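Local coordinates for protein-tyrosine phosphatase mitochondrial 1 (Mus musculus, PDB 3RGO), which dephosphorylates the mitochondrial lipid phosphatidylglycerophosphate to phosphatidylglycerol, a step in cardiolipin synthesis, and also acts on phosphorylated proteins, at residues Ser62-Asp65 with Met66-Val69; Ser118-Glu121 with Ala122-Ile126; Gln139-Val142 with Leu143-Phe146. All coordinates share one frame; numbering follows the deposited sequence.

Interaction 1: Ser62-Asp65 with Met66-Val69; sequences STVD and MTGV. With SO4 (sulfate ion), chain C.
T63 and G68 face each other across a tight loop that holds a sulfate ion. Along the T63 side chain, CB lies 3.4 Å from sulfate O1. OG1, tucked between the backbone N and the carbonyl carbon (chi1 55°), comes within 2.7 Å of sulfate O1; it is also bonded to N36 OD1, and its single proton cannot serve both. The methyl CG2 turns instead to the backbone, resting 3.5 Å from G68 C, so threonine supplies a polar and a greasy branch. Two amides complete the loop's grip: G68 N to sulfate O1 and M66 N to sulfate O4, each 2.9 Å. V64 to T67 form a type II beta-turn, T67 N reaching V64 O at 2.7 Å in the carbonyl plane. A second bond, V64 N to V69 O at 2.9 Å, has its donor 43° out of the carbonyl plane. Glycine suits G68: at its phi of 84° a beta carbon would collide with T67 O. R102 NE also binds the sulfate, probably from the crystallisation liquor. R102 ends the CX5R signature that begins at C96, the predicted phosphocysteine; the loop sits beside that site, consistent with the general-acid loop of dual-specificity phosphatases.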
loop_
_atom_site.group_PDB
_atom_site.type_symbol
_atom_site.label_atom_id
_atom_site.label_comp_id
_atom_site.label_asym_id
_atom_site.label_seq_id
_atom_site.Cartn_x
_atom_site.Cartn_y
_atom_site.Cartn_z
ATOM N N SER A 62 -6.400 -7.755 4.782
ATOM C CA SER A 62 -7.584 -8.153 4.040
ATOM C C SER A 62 -8.527 -6.966 3.887
ATOM O O SER A 62 -8.647 -6.135 4.790
ATOM C CB SER A 62 -8.307 -9.298 4.756
ATOM O OG SER A 62 -7.587 -10.516 4.640
ATOM N N THR A 63 -9.184 -6.877 2.736
ATOM C CA THR A 63 -10.246 -5.898 2.559
ATOM C C THR A 63 -11.490 -6.435 3.236
ATOM O O THR A 63 -11.653 -7.650 3.370
ATOM C CB THR A 63 -10.581 -5.671 1.077
ATOM O OG1 THR A 63 -10.908 -6.930 0.468
ATOM C CG2 THR A 63 -9.407 -5.037 0.348
ATOM N N VAL A 64 -12.362 -5.531 3.670
ATOM C CA VAL A 64 -13.682 -5.930 4.126
ATOM C C VAL A 64 -14.425 -6.421 2.893
ATOM O O VAL A 64 -14.648 -5.658 1.956
ATOM C CB VAL A 64 -14.445 -4.754 4.759
ATOM C CG1 VAL A 64 -15.842 -5.194 5.194
ATOM C CG2 VAL A 64 -13.666 -4.185 5.938
ATOM N N ASP A 65 -14.779 -7.702 2.889
ATOM C CA ASP A 65 -15.413 -8.329 1.733
ATOM C C ASP A 65 -16.351 -7.381 0.981
ATOM O O ASP A 65 -17.173 -6.692 1.588
ATOM C CB ASP A 65 -16.171 -9.590 2.159
ATOM C CG ASP A 65 -16.552 -10.461 0.980
ATOM O OD1 ASP A 65 -17.664 -11.033 0.990
ATOM O OD2 ASP A 65 -15.737 -10.566 0.037
ATOM N N MET A 66 -16.204 -7.347 -0.341
ATOM C CA MET A 66 -17.055 -6.539 -1.215
ATOM C C MET A 66 -16.804 -5.033 -1.141
ATOM O O MET A 66 -17.389 -4.264 -1.907
ATOM C CB MET A 66 -18.535 -6.826 -0.953
ATOM C CG MET A 66 -19.079 -8.035 -1.687
ATOM S SD MET A 66 -20.872 -8.103 -1.542
ATOM C CE MET A 66 -21.311 -6.445 -2.068
ATOM N N THR A 67 -15.936 -4.613 -0.228
ATOM C CA THR A 67 -15.680 -3.191 -0.020
ATOM C C THR A 67 -14.514 -2.677 -0.859
ATOM O O THR A 67 -14.543 -1.549 -1.357
ATOM C CB THR A 67 -15.421 -2.884 1.470
ATOM O OG1 THR A 67 -16.663 -2.948 2.186
ATOM C CG2 THR A 67 -14.807 -1.502 1.642
ATOM N N GLY A 68 -13.490 -3.511 -1.015
ATOM C CA GLY A 68 -12.299 -3.120 -1.740
ATOM C C GLY A 68 -11.325 -2.371 -0.848
ATOM O O GLY A 68 -10.264 -1.951 -1.303
ATOM N N VAL A 69 -11.688 -2.204 0.425
ATOM C CA VAL A 69 -10.842 -1.498 1.387
ATOM C C VAL A 69 -10.837 -2.227 2.724
ATOM O O VAL A 69 -11.862 -2.773 3.139
ATOM C CB VAL A 69 -11.350 -0.057 1.648
ATOM C CG1 VAL A 69 -10.365 0.715 2.510
ATOM C CG2 VAL A 69 -11.578 0.671 0.348
HETATM S S SO4 C . -13.221 -7.032 -2.221
HETATM O O1 SO4 C . -13.196 -6.441 -0.883
HETATM O O2 SO4 C . -13.555 -6.002 -3.207
HETATM O O3 SO4 C . -11.904 -7.596 -2.520
HETATM O O4 SO4 C . -14.222 -8.098 -2.265
#

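Interaction 2: Ser118-Glu121 with Ala122-Ile126; sequences SPEE and AIEAI
E120 O takes the backbone N-H of E124 at 2.9 Å and also has OE2 of E124 at 2.6 Å. Two oxygens so close suggest that the E124 acid holds a proton. With CG opposite the carbonyl carbon (chi1 -70°) and an extended chain beyond, E124 runs back over the turn before it. This is the first turn of helix 119-129, opened by a capping box: E121 N donates to S118 OG at 3.0 Å, and S118 N returns a bond to the anti lone pair of E121 OE1 at 3.1 Å. Serine suits the N-cap because its short hydroxyl reaches forward to a first-turn amide that has no helical carbonyl before it to bond, and P119 loses nothing by following it, since the first helical position needs no N-H. I123 places CG1 3.2 Å from P119 O, while its side chain packs on L140 and L143 of helix 137-154. Cutting I123 back to an alanine is likely to leave a gap against those two leucines. The small A122 fits where it is buried on L111 and I112 of helix 102-115. A122 N bonds to S118 O at 3.1 Å, almost straight at 172°.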
loop_
_atom_site.group_PDB
_atom_site.type_symbol
_atom_site.label_atom_id
_atom_site.label_comp_id
_atom_site.label_asym_id
_atom_site.label_seq_id
_atom_site.Cartn_x
_atom_site.Cartn_y
_atom_site.Cartn_z
ATOM N N SER A 118 -6.496 15.819 0.866
ATOM C CA SER A 118 -7.832 15.286 0.656
ATOM C C SER A 118 -7.728 13.945 -0.061
ATOM O O SER A 118 -6.733 13.668 -0.734
ATOM C CB SER A 118 -8.670 16.250 -0.183
ATOM O OG SER A 118 -8.147 16.349 -1.497
ATOM N N PRO A 119 -8.754 13.099 0.083
ATOM C CA PRO A 119 -8.723 11.845 -0.673
ATOM C C PRO A 119 -8.462 12.100 -2.157
ATOM O O PRO A 119 -7.631 11.431 -2.747
ATOM C CB PRO A 119 -10.126 11.274 -0.450
ATOM C CG PRO A 119 -10.508 11.793 0.908
ATOM C CD PRO A 119 -9.913 13.182 0.989
ATOM N N GLU A 120 -9.145 13.077 -2.744
ATOM C CA GLU A 120 -9.017 13.322 -4.178
ATOM C C GLU A 120 -7.631 13.836 -4.587
ATOM O O GLU A 120 -7.147 13.524 -5.671
ATOM C CB GLU A 120 -10.125 14.264 -4.671
ATOM C CG GLU A 120 -10.151 15.610 -3.983
ATOM C CD GLU A 120 -11.113 15.674 -2.801
ATOM O OE1 GLU A 120 -11.352 14.641 -2.143
ATOM O OE2 GLU A 120 -11.624 16.776 -2.527
ATOM N N GLU A 121 -6.993 14.624 -3.723
ATOM C CA GLU A 121 -5.625 15.070 -3.986
ATOM C C GLU A 121 -4.664 13.883 -4.056
ATOM O O GLU A 121 -3.833 13.791 -4.960
ATOM C CB GLU A 121 -5.156 16.062 -2.917
ATOM C CG GLU A 121 -5.428 17.510 -3.271
ATOM C CD GLU A 121 -5.156 18.453 -2.122
ATOM O OE1 GLU A 121 -5.428 18.083 -0.957
ATOM O OE2 GLU A 121 -4.677 19.573 -2.384
ATOM N N ALA A 122 -4.777 12.986 -3.086
ATOM C CA ALA A 122 -3.950 11.789 -3.031
ATOM C C ALA A 122 -4.176 10.900 -4.254
ATOM O O ALA A 122 -3.227 10.439 -4.887
ATOM C CB ALA A 122 -4.254 11.010 -1.771
ATOM N N ILE A 123 -5.443 10.664 -4.575
ATOM C CA ILE A 123 -5.792 9.793 -5.693
ATOM C C ILE A 123 -5.274 10.360 -7.011
ATOM O O ILE A 123 -4.665 9.649 -7.811
ATOM C CB ILE A 123 -7.315 9.555 -5.753
ATOM C CG1 ILE A 123 -7.764 8.748 -4.530
ATOM C CG2 ILE A 123 -7.698 8.827 -7.035
ATOM C CD1 ILE A 123 -9.269 8.692 -4.341
ATOM N N GLU A 124 -5.500 11.652 -7.223
ATOM C CA GLU A 124 -5.029 12.317 -8.432
ATOM C C GLU A 124 -3.505 12.274 -8.543
ATOM O O GLU A 124 -2.960 12.163 -9.642
ATOM C CB GLU A 124 -5.559 13.754 -8.491
ATOM C CG GLU A 124 -7.068 13.814 -8.753
ATOM C CD GLU A 124 -7.675 15.172 -8.457
ATOM O OE1 GLU A 124 -7.926 15.937 -9.413
ATOM O OE2 GLU A 124 -7.909 15.475 -7.268
ATOM N N ALA A 125 -2.819 12.340 -7.405
ATOM C CA ALA A 125 -1.360 12.234 -7.390
ATOM C C ALA A 125 -0.907 10.853 -7.833
ATOM O O ALA A 125 0.058 10.706 -8.591
ATOM C CB ALA A 125 -0.821 12.545 -6.001
ATOM N N ILE A 126 -1.600 9.833 -7.347
ATOM C CA ILE A 126 -1.280 8.465 -7.724
ATOM C C ILE A 126 -1.566 8.256 -9.210
ATOM O O ILE A 126 -0.782 7.625 -9.915
ATOM C CB ILE A 126 -2.073 7.453 -6.871
ATOM C CG1 ILE A 126 -1.640 7.547 -5.403
ATOM C CG2 ILE A 126 -1.884 6.031 -7.391
ATOM C CD1 ILE A 126 -2.626 6.913 -4.435
#

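Interaction 3: Gln139-Val142 with Leu143-Phe146; sequences QLEV and LKEF
K144 N donates to L140 O at 2.9 Å, one of four successive i to i+4 bonds in the alpha-helix 137-154, the last helix of this phosphatase fold. L143 N reaches Q139 O at a longer 3.3 Å, E145 N donates to E141 O at 3.2 Å, and F146 N to V142 O at 2.9 Å. Thus all four carbonyls of 139-142 are satisfied within the helix. In each bond the donor is tilted from the carbonyl plane, by 26° at E141 O. The buried amide of Q139 finds its partners outside the segments: OE1 accepts from R136 N, while NE2 donates to G68 O and S101 OG. Because both ends are bonded, the amide cannot flip without loss, and glutamine suits a site needing a donor and an acceptor together. V142 and F146 pack against helix 72-88, where the F146 ring meets H76, and L143 covers A108 of helix 102-115; these apolar residues suit a face turned to neighbouring helices. The exposed flank carries charge. E141 OE2 and K144 NZ make only a long salt bridge, 3.9 Å apart, consistent with a weak surface attraction. With chi1 at -172° and chi2 at 64°, the L140 side chain brings methyl CD2 within 3.4 Å of K144 NZ.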
loop_
_atom_site.group_PDB
_atom_site.type_symbol
_atom_site.label_atom_id
_atom_site.label_comp_id
_atom_site.label_asym_id
_atom_site.label_seq_id
_atom_site.Cartn_x
_atom_site.Cartn_y
_atom_site.Cartn_z
ATOM N N GLN A 139 -14.742 2.602 -2.023
ATOM C CA GLN A 139 -13.396 2.775 -1.496
ATOM C C GLN A 139 -13.158 4.221 -1.063
ATOM O O GLN A 139 -12.484 4.475 -0.066
ATOM C CB GLN A 139 -12.357 2.328 -2.524
ATOM C CG GLN A 139 -12.401 0.821 -2.795
ATOM C CD GLN A 139 -11.709 0.445 -4.081
ATOM O OE1 GLN A 139 -11.898 1.098 -5.105
ATOM N NE2 GLN A 139 -10.897 -0.616 -4.038
ATOM N N LEU A 140 -13.719 5.161 -1.814
ATOM C CA LEU A 140 -13.561 6.579 -1.497
ATOM C C LEU A 140 -14.188 6.954 -0.155
ATOM O O LEU A 140 -13.650 7.785 0.582
ATOM C CB LEU A 140 -14.155 7.452 -2.604
ATOM C CG LEU A 140 -13.870 8.947 -2.450
ATOM C CD1 LEU A 140 -12.367 9.190 -2.572
ATOM C CD2 LEU A 140 -14.640 9.776 -3.472
ATOM N N GLU A 141 -15.334 6.359 0.159
ATOM C CA GLU A 141 -16.016 6.681 1.411
ATOM C C GLU A 141 -15.167 6.330 2.636
ATOM O O GLU A 141 -15.157 7.060 3.627
ATOM C CB GLU A 141 -17.384 6.002 1.478
ATOM C CG GLU A 141 -18.386 6.544 0.464
ATOM C CD GLU A 141 -18.714 8.013 0.684
ATOM O OE1 GLU A 141 -19.468 8.327 1.632
ATOM O OE2 GLU A 141 -18.224 8.859 -0.097
ATOM N N VAL A 142 -14.447 5.216 2.570
ATOM C CA VAL A 142 -13.578 4.842 3.677
ATOM C C VAL A 142 -12.388 5.797 3.786
ATOM O O VAL A 142 -11.986 6.167 4.887
ATOM C CB VAL A 142 -13.115 3.376 3.575
ATOM C CG1 VAL A 142 -12.060 3.067 4.638
ATOM C CG2 VAL A 142 -14.316 2.439 3.708
ATOM N N LEU A 143 -11.837 6.198 2.642
ATOM C CA LEU A 143 -10.762 7.187 2.610
ATOM C C LEU A 143 -11.235 8.523 3.190
ATOM O O LEU A 143 -10.457 9.258 3.795
ATOM C CB LEU A 143 -10.249 7.387 1.180
ATOM C CG LEU A 143 -9.417 6.253 0.577
ATOM C CD1 LEU A 143 -9.011 6.563 -0.859
ATOM C CD2 LEU A 143 -8.185 5.993 1.436
ATOM N N LYS A 144 -12.513 8.828 3.005
ATOM C CA LYS A 144 -13.105 10.023 3.614
ATOM C C LYS A 144 -13.119 9.938 5.138
ATOM O O LYS A 144 -12.834 10.927 5.827
ATOM C CB LYS A 144 -14.530 10.246 3.102
ATOM C CG LYS A 144 -14.629 10.969 1.767
ATOM C CD LYS A 144 -16.062 11.443 1.523
ATOM C CE LYS A 144 -16.156 12.424 0.358
ATOM N NZ LYS A 144 -15.744 11.815 -0.935
ATOM N N GLU A 145 -13.473 8.770 5.669
ATOM C CA GLU A 145 -13.496 8.580 7.120
ATOM C C GLU A 145 -12.068 8.605 7.659
ATOM O O GLU A 145 -11.798 9.146 8.737
ATOM C CB GLU A 145 -14.175 7.259 7.493
ATOM C CG GLU A 145 -15.666 7.195 7.184
ATOM C CD GLU A 145 -16.526 7.756 8.306
ATOM O OE1 GLU A 145 -16.180 8.827 8.853
ATOM O OE2 GLU A 145 -17.554 7.126 8.640
ATOM N N PHE A 146 -11.150 8.019 6.895
ATOM C CA PHE A 146 -9.743 8.000 7.280
ATOM C C PHE A 146 -9.217 9.431 7.371
ATOM O O PHE A 146 -8.476 9.775 8.295
ATOM C CB PHE A 146 -8.919 7.180 6.275
ATOM C CG PHE A 146 -7.478 7.006 6.670
ATOM C CD1 PHE A 146 -6.509 7.888 6.219
ATOM C CD2 PHE A 146 -7.096 5.961 7.493
ATOM C CE1 PHE A 146 -5.187 7.726 6.579
ATOM C CE2 PHE A 146 -5.778 5.796 7.858
ATOM C CZ PHE A 146 -4.820 6.682 7.402
#

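How the interactions relate
From the N terminus, interaction 1 comes first, in the loop that leaves strand 57-61 for helix 72-88; interaction 2 begins helix 119-129, and interaction 3 lies in helix 137-154. Each is a local contact that closes only a turn, and they follow in series, none enclosing or crossing another. Interaction 3 ties the set together in space. On one side V69 CG1 packs 3.6 Å from V142 CG1, so the sulfate-binding loop leans on helix 137-154. On another, P119 CB lies 3.7 Å from L140 CD1, joining the last two helices. Interactions 1 and 2 do not touch, their nearest atoms being about 10 Å apart.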